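Probable fumarate reductase Ifc3 (Shewanella frigidimarina, PDB 1QO8) reduces fumarate to succinate in vitro as a periplasmic flavocytochrome carrying one FAD and four covalently attached haems per subunit, and may serve electron transport to iron(III). Local coordinates at residues 167-172 with 209-214; 185-190 with 236-241; 83-88 with 432-437. All coordinates share one frame; numbering follows the deposited sequence.

Contact 1. Residues 167-172 with 209-214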
loop_
_atom_site.group_PDB
_atom_site.type_symbol
_atom_site.label_atom_id
_atom_site.label_comp_id
_atom_site.label_asym_id
_atom_site.label_seq_id
_atom_site.Cartn_x
_atom_site.Cartn_y
_atom_site.Cartn_z
ATOM N N MET A 167 -26.687 -12.250 -1.106
ATOM C CA MET A 167 -25.766 -12.919 -0.212
ATOM C C MET A 167 -25.554 -14.361 -0.678
ATOM O O MET A 167 -26.530 -15.091 -0.922
ATOM C CB MET A 167 -26.434 -12.893 1.174
ATOM C CG MET A 167 -25.603 -13.616 2.224
ATOM S SD MET A 167 -26.044 -13.464 3.944
ATOM C CE MET A 167 -24.912 -14.645 4.658
ATOM N N ASN A 168 -24.324 -14.713 -0.989
ATOM C CA ASN A 168 -23.879 -16.050 -1.327
ATOM C C ASN A 168 -23.880 -16.965 -0.124
ATOM O O ASN A 168 -23.543 -16.602 1.004
ATOM C CB ASN A 168 -22.454 -15.993 -1.977
ATOM C CG ASN A 168 -22.502 -15.375 -3.346
ATOM O OD1 ASN A 168 -23.569 -15.329 -3.989
ATOM N ND2 ASN A 168 -21.432 -14.830 -3.914
ATOM N N ALA A 169 -24.444 -18.156 -0.301
ATOM C CA ALA A 169 -24.331 -19.203 0.743
ATOM C C ALA A 169 -24.427 -20.571 0.058
ATOM O O ALA A 169 -24.946 -20.727 -1.051
ATOM C CB ALA A 169 -25.392 -19.057 1.800
ATOM N N VAL A 170 -23.896 -21.590 0.686
ATOM C CA VAL A 170 -23.878 -22.936 0.154
ATOM C C VAL A 170 -24.602 -23.826 1.176
ATOM O O VAL A 170 -24.253 -23.695 2.334
ATOM C CB VAL A 170 -22.468 -23.502 -0.057
ATOM C CG1 VAL A 170 -21.498 -23.362 1.099
ATOM C CG2 VAL A 170 -22.603 -25.026 -0.311
ATOM N N GLY A 171 -25.483 -24.706 0.726
ATOM C CA GLY A 171 -26.170 -25.609 1.648
ATOM C C GLY A 171 -27.426 -25.007 2.234
ATOM O O GLY A 171 -27.777 -25.339 3.367
ATOM N N THR A 172 -28.131 -24.123 1.552
ATOM C CA THR A 172 -29.319 -23.550 2.230
ATOM C C THR A 172 -30.568 -24.311 1.838
ATOM O O THR A 172 -30.711 -25.043 0.854
ATOM C CB THR A 172 -29.506 -22.056 1.914
ATOM O OG1 THR A 172 -29.785 -21.955 0.518
ATOM C CG2 THR A 172 -28.267 -21.251 2.287
ATOM N N GLU A 209 -18.173 -22.154 4.866
ATOM C CA GLU A 209 -18.728 -23.071 5.833
ATOM C C GLU A 209 -19.871 -22.492 6.634
ATOM O O GLU A 209 -20.727 -23.251 7.067
ATOM C CB GLU A 209 -17.630 -23.527 6.802
ATOM C CG GLU A 209 -16.796 -24.621 6.115
ATOM C CD GLU A 209 -15.608 -25.021 6.982
ATOM O OE1 GLU A 209 -15.291 -24.351 7.974
ATOM O OE2 GLU A 209 -14.995 -26.057 6.624
ATOM N N GLN A 210 -19.889 -21.191 6.885
ATOM C CA GLN A 210 -20.800 -20.554 7.807
ATOM C C GLN A 210 -21.832 -19.663 7.136
ATOM O O GLN A 210 -22.579 -18.928 7.769
ATOM C CB GLN A 210 -19.933 -19.737 8.796
ATOM C CG GLN A 210 -19.411 -20.683 9.876
ATOM C CD GLN A 210 -18.348 -20.086 10.763
ATOM O OE1 GLN A 210 -17.347 -20.749 11.042
ATOM N NE2 GLN A 210 -18.520 -18.863 11.281
ATOM N N SER A 211 -21.849 -19.641 5.837
ATOM C CA SER A 211 -22.701 -18.827 4.993
ATOM C C SER A 211 -24.154 -19.249 5.126
ATOM O O SER A 211 -24.939 -18.301 5.284
ATOM C CB SER A 211 -22.228 -18.857 3.551
ATOM O OG SER A 211 -22.149 -20.133 2.945
ATOM N N ALA A 212 -24.505 -20.546 5.124
ATOM C CA ALA A 212 -25.904 -20.921 5.350
ATOM C C ALA A 212 -26.432 -20.522 6.716
ATOM O O ALA A 212 -27.512 -19.968 6.921
ATOM C CB ALA A 212 -26.056 -22.472 5.251
ATOM N N ASP A 213 -25.638 -20.771 7.757
ATOM C CA ASP A 213 -25.881 -20.306 9.114
ATOM C C ASP A 213 -26.081 -18.799 9.148
ATOM O O ASP A 213 -27.041 -18.430 9.787
ATOM C CB ASP A 213 -24.705 -20.658 10.026
ATOM C CG ASP A 213 -25.214 -21.182 11.355
ATOM O OD1 ASP A 213 -26.407 -21.482 11.603
ATOM O OD2 ASP A 213 -24.296 -21.366 12.170
ATOM N N GLY A 214 -25.279 -17.995 8.444
ATOM C CA GLY A 214 -25.570 -16.561 8.377
ATOM C C GLY A 214 -26.911 -16.212 7.738
ATOM O O GLY A 214 -27.534 -15.264 8.217
HETATM O O HOH W 1 -22.654 -22.902 4.400
#

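Contact 2. Residues 185-190 with 236-241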
loop_
_atom_site.group_PDB
_atom_site.type_symbol
_atom_site.label_atom_id
_atom_site.label_comp_id
_atom_site.label_asym_id
_atom_site.label_seq_id
_atom_site.Cartn_x
_atom_site.Cartn_y
_atom_site.Cartn_z
ATOM N N GLU A 185 -16.811 -26.908 -1.296
ATOM C CA GLU A 185 -15.572 -26.836 -2.039
ATOM C C GLU A 185 -15.828 -26.052 -3.305
ATOM O O GLU A 185 -14.903 -25.399 -3.751
ATOM C CB GLU A 185 -14.941 -28.206 -2.363
ATOM C CG GLU A 185 -15.934 -29.367 -2.411
ATOM C CD GLU A 185 -16.456 -29.728 -1.026
ATOM O OE1 GLU A 185 -15.679 -30.136 -0.139
ATOM O OE2 GLU A 185 -17.668 -29.577 -0.789
ATOM N N TRP A 186 -17.015 -26.136 -3.904
ATOM C CA TRP A 186 -17.307 -25.333 -5.084
ATOM C C TRP A 186 -17.323 -23.842 -4.762
ATOM O O TRP A 186 -16.785 -23.008 -5.503
ATOM C CB TRP A 186 -18.622 -25.832 -5.668
ATOM C CG TRP A 186 -18.502 -27.225 -6.257
ATOM C CD1 TRP A 186 -17.395 -28.011 -6.381
ATOM C CD2 TRP A 186 -19.568 -27.971 -6.862
ATOM N NE1 TRP A 186 -17.685 -29.197 -6.972
ATOM C CE2 TRP A 186 -19.023 -29.196 -7.292
ATOM C CE3 TRP A 186 -20.938 -27.739 -7.029
ATOM C CZ2 TRP A 186 -19.812 -30.190 -7.903
ATOM C CZ3 TRP A 186 -21.708 -28.717 -7.643
ATOM C CH2 TRP A 186 -21.141 -29.929 -8.070
ATOM N N PHE A 187 -17.998 -23.514 -3.670
ATOM C CA PHE A 187 -17.999 -22.117 -3.160
ATOM C C PHE A 187 -16.557 -21.643 -2.950
ATOM O O PHE A 187 -16.136 -20.549 -3.334
ATOM C CB PHE A 187 -18.793 -22.072 -1.838
ATOM C CG PHE A 187 -19.023 -20.710 -1.237
ATOM C CD1 PHE A 187 -17.977 -19.877 -0.884
ATOM C CD2 PHE A 187 -20.300 -20.221 -1.052
ATOM C CE1 PHE A 187 -18.187 -18.611 -0.347
ATOM C CE2 PHE A 187 -20.530 -18.954 -0.516
ATOM C CZ PHE A 187 -19.474 -18.127 -0.180
ATOM N N ILE A 188 -15.777 -22.468 -2.236
ATOM C CA ILE A 188 -14.373 -22.164 -1.965
ATOM C C ILE A 188 -13.555 -21.972 -3.199
ATOM O O ILE A 188 -13.031 -20.854 -3.375
ATOM C CB ILE A 188 -13.756 -23.178 -0.993
ATOM C CG1 ILE A 188 -14.453 -23.001 0.363
ATOM C CG2 ILE A 188 -12.249 -23.048 -0.796
ATOM C CD1 ILE A 188 -14.243 -24.237 1.243
ATOM N N GLU A 189 -13.562 -22.920 -4.145
ATOM C CA GLU A 189 -12.832 -22.778 -5.387
ATOM C C GLU A 189 -13.276 -21.592 -6.231
ATOM O O GLU A 189 -12.505 -20.915 -6.934
ATOM C CB GLU A 189 -13.090 -24.043 -6.227
ATOM C CG GLU A 189 -12.578 -25.355 -5.698
ATOM C CD GLU A 189 -12.978 -26.557 -6.544
ATOM O OE1 GLU A 189 -13.436 -26.470 -7.717
ATOM O OE2 GLU A 189 -12.801 -27.669 -5.990
ATOM N N ASP A 190 -14.620 -21.398 -6.330
ATOM C CA ASP A 190 -15.131 -20.276 -7.100
ATOM C C ASP A 190 -14.575 -18.961 -6.581
ATOM O O ASP A 190 -14.224 -18.040 -7.336
ATOM C CB ASP A 190 -16.682 -20.247 -7.011
ATOM C CG ASP A 190 -17.430 -21.292 -7.840
ATOM O OD1 ASP A 190 -16.844 -22.158 -8.511
ATOM O OD2 ASP A 190 -18.692 -21.320 -7.837
ATOM N N VAL A 236 -22.907 -22.587 -9.761
ATOM C CA VAL A 236 -24.325 -22.829 -9.553
ATOM C C VAL A 236 -24.959 -21.630 -8.820
ATOM O O VAL A 236 -24.276 -20.646 -8.434
ATOM C CB VAL A 236 -24.608 -24.095 -8.739
ATOM C CG1 VAL A 236 -26.097 -24.449 -8.898
ATOM C CG2 VAL A 236 -23.924 -25.393 -9.168
ATOM N N ASP A 237 -26.277 -21.653 -8.665
ATOM C CA ASP A 237 -27.053 -20.539 -8.146
ATOM C C ASP A 237 -26.870 -20.507 -6.628
ATOM O O ASP A 237 -27.116 -21.553 -6.053
ATOM C CB ASP A 237 -28.543 -20.769 -8.422
ATOM C CG ASP A 237 -28.884 -20.718 -9.888
ATOM O OD1 ASP A 237 -28.012 -20.972 -10.753
ATOM O OD2 ASP A 237 -30.081 -20.424 -10.113
ATOM N N ARG A 238 -26.346 -19.442 -6.074
ATOM C CA ARG A 238 -26.020 -19.417 -4.629
ATOM C C ARG A 238 -26.366 -18.102 -3.967
ATOM O O ARG A 238 -26.163 -17.809 -2.803
ATOM C CB ARG A 238 -24.466 -19.389 -4.666
ATOM C CG ARG A 238 -23.823 -20.364 -3.729
ATOM C CD ARG A 238 -22.304 -20.244 -3.878
ATOM N NE ARG A 238 -21.832 -21.557 -4.308
ATOM C CZ ARG A 238 -20.975 -21.614 -5.338
ATOM N NH1 ARG A 238 -20.506 -20.555 -5.989
ATOM N NH2 ARG A 238 -20.629 -22.828 -5.725
ATOM N N THR A 239 -26.837 -17.124 -4.686
ATOM C CA THR A 239 -27.090 -15.759 -4.268
ATOM C C THR A 239 -28.534 -15.602 -3.799
ATOM O O THR A 239 -29.422 -15.801 -4.627
ATOM C CB THR A 239 -26.800 -14.885 -5.513
ATOM O OG1 THR A 239 -25.467 -15.066 -6.012
ATOM C CG2 THR A 239 -27.019 -13.418 -5.127
ATOM N N HIS A 240 -28.785 -15.301 -2.534
ATOM C CA HIS A 240 -30.074 -15.178 -1.900
ATOM C C HIS A 240 -30.438 -13.689 -1.714
ATOM O O HIS A 240 -29.575 -12.938 -1.298
ATOM C CB HIS A 240 -30.048 -15.852 -0.552
ATOM C CG HIS A 240 -29.602 -17.277 -0.552
ATOM N ND1 HIS A 240 -28.333 -17.694 -0.873
ATOM C CD2 HIS A 240 -30.317 -18.407 -0.266
ATOM C CE1 HIS A 240 -28.256 -19.015 -0.802
ATOM N NE2 HIS A 240 -29.443 -19.450 -0.419
ATOM N N ARG A 241 -31.616 -13.305 -2.182
ATOM C CA ARG A 241 -32.228 -12.035 -2.260
ATOM C C ARG A 241 -33.686 -12.193 -1.741
ATOM O O ARG A 241 -34.221 -13.292 -1.713
ATOM C CB ARG A 241 -32.365 -11.562 -3.705
ATOM C CG ARG A 241 -31.196 -11.087 -4.489
ATOM C CD ARG A 241 -31.512 -10.500 -5.857
ATOM N NE ARG A 241 -30.216 -10.128 -6.473
ATOM C CZ ARG A 241 -29.459 -10.880 -7.268
ATOM N NH1 ARG A 241 -29.639 -12.145 -7.621
ATOM N NH2 ARG A 241 -28.338 -10.321 -7.745
#

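Contact 3. Residues 83-88 with 432-437. With HEM (protoporphyrin IX containing Fe), chain C.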
loop_
_atom_site.group_PDB
_atom_site.type_symbol
_atom_site.label_atom_id
_atom_site.label_comp_id
_atom_site.label_asym_id
_atom_site.label_seq_id
_atom_site.Cartn_x
_atom_site.Cartn_y
_atom_site.Cartn_z
ATOM N N HIS A 83 -28.270 10.509 -5.709
ATOM C CA HIS A 83 -29.113 10.652 -6.896
ATOM C C HIS A 83 -29.008 12.056 -7.437
ATOM O O HIS A 83 -28.339 12.940 -6.873
ATOM C CB HIS A 83 -30.561 10.325 -6.645
ATOM C CG HIS A 83 -30.901 8.980 -6.082
ATOM N ND1 HIS A 83 -31.038 7.829 -6.901
ATOM C CD2 HIS A 83 -31.131 8.553 -4.854
ATOM C CE1 HIS A 83 -31.371 6.798 -6.120
ATOM N NE2 HIS A 83 -31.418 7.183 -4.790
ATOM N N SER A 84 -29.770 12.388 -8.470
ATOM C CA SER A 84 -29.783 13.829 -8.818
ATOM C C SER A 84 -31.213 14.240 -9.105
ATOM O O SER A 84 -31.447 14.823 -10.147
ATOM C CB SER A 84 -28.757 14.114 -9.901
ATOM O OG SER A 84 -28.251 15.465 -9.884
ATOM N N PHE A 85 -32.198 13.878 -8.264
ATOM C CA PHE A 85 -33.576 14.274 -8.521
ATOM C C PHE A 85 -33.663 15.789 -8.663
ATOM O O PHE A 85 -32.838 16.443 -8.040
ATOM C CB PHE A 85 -34.533 13.798 -7.453
ATOM C CG PHE A 85 -34.413 12.330 -7.144
ATOM C CD1 PHE A 85 -34.516 11.344 -8.132
ATOM C CD2 PHE A 85 -34.188 11.904 -5.879
ATOM C CE1 PHE A 85 -34.415 10.009 -7.781
ATOM C CE2 PHE A 85 -34.087 10.593 -5.529
ATOM C CZ PHE A 85 -34.220 9.608 -6.464
ATOM N N ASP A 86 -34.600 16.291 -9.463
ATOM C CA ASP A 86 -34.699 17.742 -9.627
ATOM C C ASP A 86 -35.912 18.174 -8.756
ATOM O O ASP A 86 -36.993 17.597 -8.901
ATOM C CB ASP A 86 -35.013 18.043 -11.087
ATOM C CG ASP A 86 -35.326 19.487 -11.390
ATOM O OD1 ASP A 86 -34.777 20.425 -10.784
ATOM O OD2 ASP A 86 -36.148 19.786 -12.277
ATOM N N ILE A 87 -35.726 18.987 -7.748
ATOM C CA ILE A 87 -36.762 19.236 -6.731
ATOM C C ILE A 87 -36.788 20.721 -6.400
ATOM O O ILE A 87 -35.816 21.413 -6.700
ATOM C CB ILE A 87 -36.489 18.269 -5.552
ATOM C CG1 ILE A 87 -37.795 17.612 -5.169
ATOM C CG2 ILE A 87 -35.757 18.843 -4.367
ATOM C CD1 ILE A 87 -37.568 16.131 -4.829
ATOM N N LYS A 88 -37.923 21.227 -5.997
ATOM C CA LYS A 88 -38.007 22.637 -5.557
ATOM C C LYS A 88 -37.333 22.692 -4.186
ATOM O O LYS A 88 -37.153 21.651 -3.580
ATOM C CB LYS A 88 -39.422 23.185 -5.481
ATOM C CG LYS A 88 -40.243 22.356 -4.522
ATOM C CD LYS A 88 -41.742 22.667 -4.534
ATOM C CE LYS A 88 -42.297 22.168 -3.198
ATOM N NZ LYS A 88 -43.765 21.967 -3.266
ATOM N N HIS A 432 -37.148 6.830 -14.435
ATOM C CA HIS A 432 -37.906 7.206 -13.250
ATOM C C HIS A 432 -36.953 7.847 -12.217
ATOM O O HIS A 432 -37.319 8.781 -11.547
ATOM C CB HIS A 432 -38.481 5.996 -12.482
ATOM C CG HIS A 432 -39.560 5.274 -13.198
ATOM N ND1 HIS A 432 -39.888 3.935 -12.999
ATOM C CD2 HIS A 432 -40.400 5.760 -14.178
ATOM C CE1 HIS A 432 -40.902 3.662 -13.841
ATOM N NE2 HIS A 432 -41.239 4.746 -14.551
ATOM N N LEU A 433 -35.691 7.448 -12.169
ATOM C CA LEU A 433 -34.639 8.087 -11.404
ATOM C C LEU A 433 -34.116 9.348 -11.996
ATOM O O LEU A 433 -33.115 9.877 -11.476
ATOM C CB LEU A 433 -33.497 7.091 -11.103
ATOM C CG LEU A 433 -34.010 5.895 -10.308
ATOM C CD1 LEU A 433 -32.882 4.891 -9.993
ATOM C CD2 LEU A 433 -34.691 6.343 -8.996
ATOM N N GLU A 434 -34.720 9.846 -13.059
ATOM C CA GLU A 434 -34.304 11.004 -13.798
ATOM C C GLU A 434 -32.856 10.912 -14.258
ATOM O O GLU A 434 -32.229 11.947 -14.536
ATOM C CB GLU A 434 -34.542 12.318 -12.976
ATOM C CG GLU A 434 -35.987 12.461 -12.474
ATOM C CD GLU A 434 -36.158 13.675 -11.560
ATOM O OE1 GLU A 434 -35.357 14.612 -11.385
ATOM O OE2 GLU A 434 -37.216 13.830 -10.969
ATOM N N MET A 435 -32.387 9.724 -14.625
ATOM C CA MET A 435 -31.022 9.640 -15.191
ATOM C C MET A 435 -30.889 9.826 -16.693
ATOM O O MET A 435 -29.794 10.075 -17.271
ATOM C CB MET A 435 -30.530 8.246 -14.748
ATOM C CG MET A 435 -30.233 8.292 -13.202
ATOM S SD MET A 435 -29.931 6.519 -12.799
ATOM C CE MET A 435 -28.268 6.312 -13.501
ATOM N N LEU A 436 -32.041 9.748 -17.382
ATOM C CA LEU A 436 -31.926 9.824 -18.877
ATOM C C LEU A 436 -32.123 11.217 -19.396
ATOM O O LEU A 436 -33.197 11.823 -19.121
ATOM C CB LEU A 436 -33.041 8.959 -19.487
ATOM C CG LEU A 436 -33.029 7.498 -19.060
ATOM C CD1 LEU A 436 -34.006 6.774 -19.962
ATOM C CD2 LEU A 436 -31.567 6.976 -19.020
ATOM N N TYR A 437 -31.210 11.719 -20.210
ATOM C CA TYR A 437 -31.487 12.848 -21.082
ATOM C C TYR A 437 -32.317 12.372 -22.287
ATOM O O TYR A 437 -32.174 11.198 -22.661
ATOM C CB TYR A 437 -30.166 13.401 -21.631
ATOM C CG TYR A 437 -29.350 14.127 -20.559
ATOM C CD1 TYR A 437 -28.746 13.473 -19.516
ATOM C CD2 TYR A 437 -29.193 15.513 -20.670
ATOM C CE1 TYR A 437 -27.981 14.145 -18.562
ATOM C CE2 TYR A 437 -28.450 16.223 -19.726
ATOM C CZ TYR A 437 -27.874 15.533 -18.688
ATOM O OH TYR A 437 -27.139 16.270 -17.767
HETATM C CHA HEM C . -32.466 3.200 -5.812
HETATM C CHB HEM C . -35.046 7.033 -4.320
HETATM C CHC HEM C . -31.393 7.981 -1.305
HETATM C CHD HEM C . -28.497 4.920 -3.707
HETATM C C1A HEM C . -33.516 4.066 -5.663
HETATM C C2A HEM C . -34.868 3.982 -6.191
HETATM C C3A HEM C . -35.571 5.025 -5.772
HETATM C C4A HEM C . -34.662 5.850 -4.971
HETATM C CMA HEM C . -37.030 5.454 -6.058
HETATM C CAA HEM C . -35.348 2.852 -7.158
HETATM C CBA HEM C . -36.072 1.695 -6.442
HETATM C CGA HEM C . -35.077 0.885 -5.645
HETATM O O1A HEM C . -35.293 0.876 -4.387
HETATM O O2A HEM C . -34.127 0.290 -6.244
HETATM C C1B HEM C . -34.335 7.512 -3.227
HETATM C C2B HEM C . -34.823 8.453 -2.229
HETATM C C3B HEM C . -33.824 8.670 -1.394
HETATM C C4B HEM C . -32.667 7.926 -1.816
HETATM C CMB HEM C . -36.259 8.954 -2.238
HETATM C CAB HEM C . -33.776 9.482 -0.030
HETATM C CBB HEM C . -34.891 9.710 0.670
HETATM C C1C HEM C . -30.257 7.328 -1.722
HETATM C C2C HEM C . -28.925 7.372 -1.130
HETATM C C3C HEM C . -28.157 6.500 -1.778
HETATM C C4C HEM C . -28.962 5.869 -2.796
HETATM C CMC HEM C . -28.603 8.335 0.018
HETATM C CAC HEM C . -26.663 6.063 -1.559
HETATM C CBC HEM C . -26.117 5.970 -0.351
HETATM C C1D HEM C . -29.338 4.150 -4.467
HETATM C C2D HEM C . -28.914 2.976 -5.257
HETATM C C3D HEM C . -30.012 2.502 -5.823
HETATM C C4D HEM C . -31.143 3.322 -5.440
HETATM C CMD HEM C . -27.453 2.488 -5.340
HETATM C CAD HEM C . -30.147 1.271 -6.789
HETATM C CBD HEM C . -30.333 1.704 -8.222
HETATM C CGD HEM C . -30.548 0.616 -9.306
HETATM O O1D HEM C . -29.877 -0.433 -9.272
HETATM O O2D HEM C . -31.389 0.817 -10.204
HETATM N NA HEM C . -33.460 5.203 -4.860
HETATM N NB HEM C . -33.008 7.237 -2.966
HETATM N NC HEM C . -30.241 6.391 -2.733
HETATM N ND HEM C . -30.684 4.339 -4.601
HETATM FE FE HEM C . -31.871 5.743 -3.721
HETATM O O HOH W 2 -33.415 15.696 -12.780
#

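Contact 1. Residues 167-172 with 209-214
The peptide unit of Val170 meets the helix through its N-H, which bonds to Ser211 OG, and the next one through the Val170 carbonyl oxygen, 3.6 Å from the methyl CB of Ala212, while the carboxamide of Asn168 leads away to Gly541, Asn543 and Thr239. The bond from Val170 N to Ser211 OG is 3.2 Å long and moderately bent (149°). Ser211 OG, set between its own backbone N and carbonyl carbon (chi1 58°), also bonds to Ala208 O a turn back in the helix, so this buried hydroxyl is held from both segments. Next to it the helix is kinked, and Ala212 N has no partner in the preceding turn; a water accepts from it at 3.1 Å and donates to Val170 O at 2.7 Å. Ala169 CB rests on the carbonyl of Ser211. At the strand end of the segment, the extended Met167 brings CE to 3.7 Å from Ser211 O and alongside Gly214, where a beta carbon would crowd it. Thr172 CG2 covers Ala212 at the other end. The chemistry is thus that of small side chains bringing backbones close, with one hydroxyl and one water satisfying peptide groups at the strand end and the helix kink.

Contact 2. Residues 185-190 with 236-241
The helical segment 185-190 and the chain at 236-241 keep their backbones well apart, Phe187 CA and Arg238 CA lying 8.6 Å from each other, and the gap is spanned mainly by the side chain of Arg238. That chain runs extended through chi2, bends at chi3 (-120°), and lays its guanidinium against the helix. Phe187 CA sits over the centre of one guanidinium face, 3.7 Å above the plane, while Asp190 OD2 comes in at the edge, nearly in plane. Arg238 NH1 gives Asp190 OD2 a short, fairly straight hydrogen bond of 2.7 Å within a salt bridge; NH2 adds a weak one to the same oxygen. The carboxylate is turned 61° from the guanidinium plane and offers its anti side. Arg238 NH2 also pairs with Asp182, and Asp190 OD1 with Arg235, so the two charges belong to a wider ionic network.

The apolar part of the arginine is used as well: Arg238 CD lies 3.5 Å from CD2 of Phe187. The methylene CB of Trp186 packs beside the guanidinium, 3.6 Å from Arg238 NH2. Farther out, Val236 CG2 looks obliquely at the Trp186 ring, 4.3 Å from CZ3. A methionine in place of Arg238 would probably keep some contact with Phe187 but leave the buried carboxylate of Asp190 without one of its two cationic partners.

Arg238 and Thr239 both face Lys229, a classic beta bulge in the pairing with strand 227-229. Strand 239-241 is the middle strand of a small antiparallel sheet, between 167-168 and 227-229. Helix 184-194 packs its Phe187 and Ile188 against helix 201-220, while Gln175 of helix 173-177 touches Arg238.

Contact 3. Residues 83-88 with 432-437
A bis-histidine haem site and a Schellman motif meet in this contact. His83 closes the CXXCH sequence that begins at Cys79 and is an axial ligand of haem 4, its NE2 1.8 Å from the iron; His59 supplies the other axial nitrogen. Across from it, helix 425-432 gives way at Leu433, the first residue to leave helical angles, and Glu434, with positive phi (54°), is the C' residue of the Schellman motif, in which Met435 N reaches back to Tyr430 O and Glu434 N to Asp431 O. The contact therefore joins the cytochrome part of the chain to the flavoprotein part, probably to the mobile clamp domain known in this family.

Phe85 packs between the His83 imidazole and Leu433. Its CZ stands 3.4 Å above one face of the imidazole, towards the rim, and 3.5 Å from the haem meso carbon CHB, which lies near the plane of the phenyl ring. Such packing is likely to limit rotation of the ligand imidazole. Phe53 stacks on Phe85 as well. Leu433 runs side by side with Phe85 in the same direction: its CD2 meets the ring edge at CE1, 3.9 Å away, and comes within 3.6 Å of haem C3A, so one methyl touches both residue and cofactor.

At the more open end the contact turns polar. With CG anti to the carbonyl carbon (chi1 -54°) and an extended chain beyond, Glu434 carries its carboxylate past Phe85 to the backbone of Asp86. Asp86 N donates to OE1 of Glu434 at 2.7 Å, on the syn side and 23° out of the carboxylate plane. The same OE1 receives a second hydrogen bond, 2.6 Å long, from a water that also donates weakly to Ser84 O.

Contacts 1 and 2 are buried neighbours in the flavoprotein part, about 9 Å between centres, and share a sheet: strands 167-168 and 239-241 pair in it, while the consecutive helices 184-194 and 201-220 pack against its residues. They touch directly where Thr172 OG1 meets His240 NE2. Their chemistry differs with backbone spacing: close approach at contact 1 is met with small side chains, a hydroxyl and a water, the wider gap at contact 2 with a long, charged arginine. Contact 3 lies about 38 Å from contact 1, centre to centre, partly exposed between the cytochrome and flavoprotein parts, combining a haem-facing apolar side with a solvated carboxylate; along the chain it encloses both others.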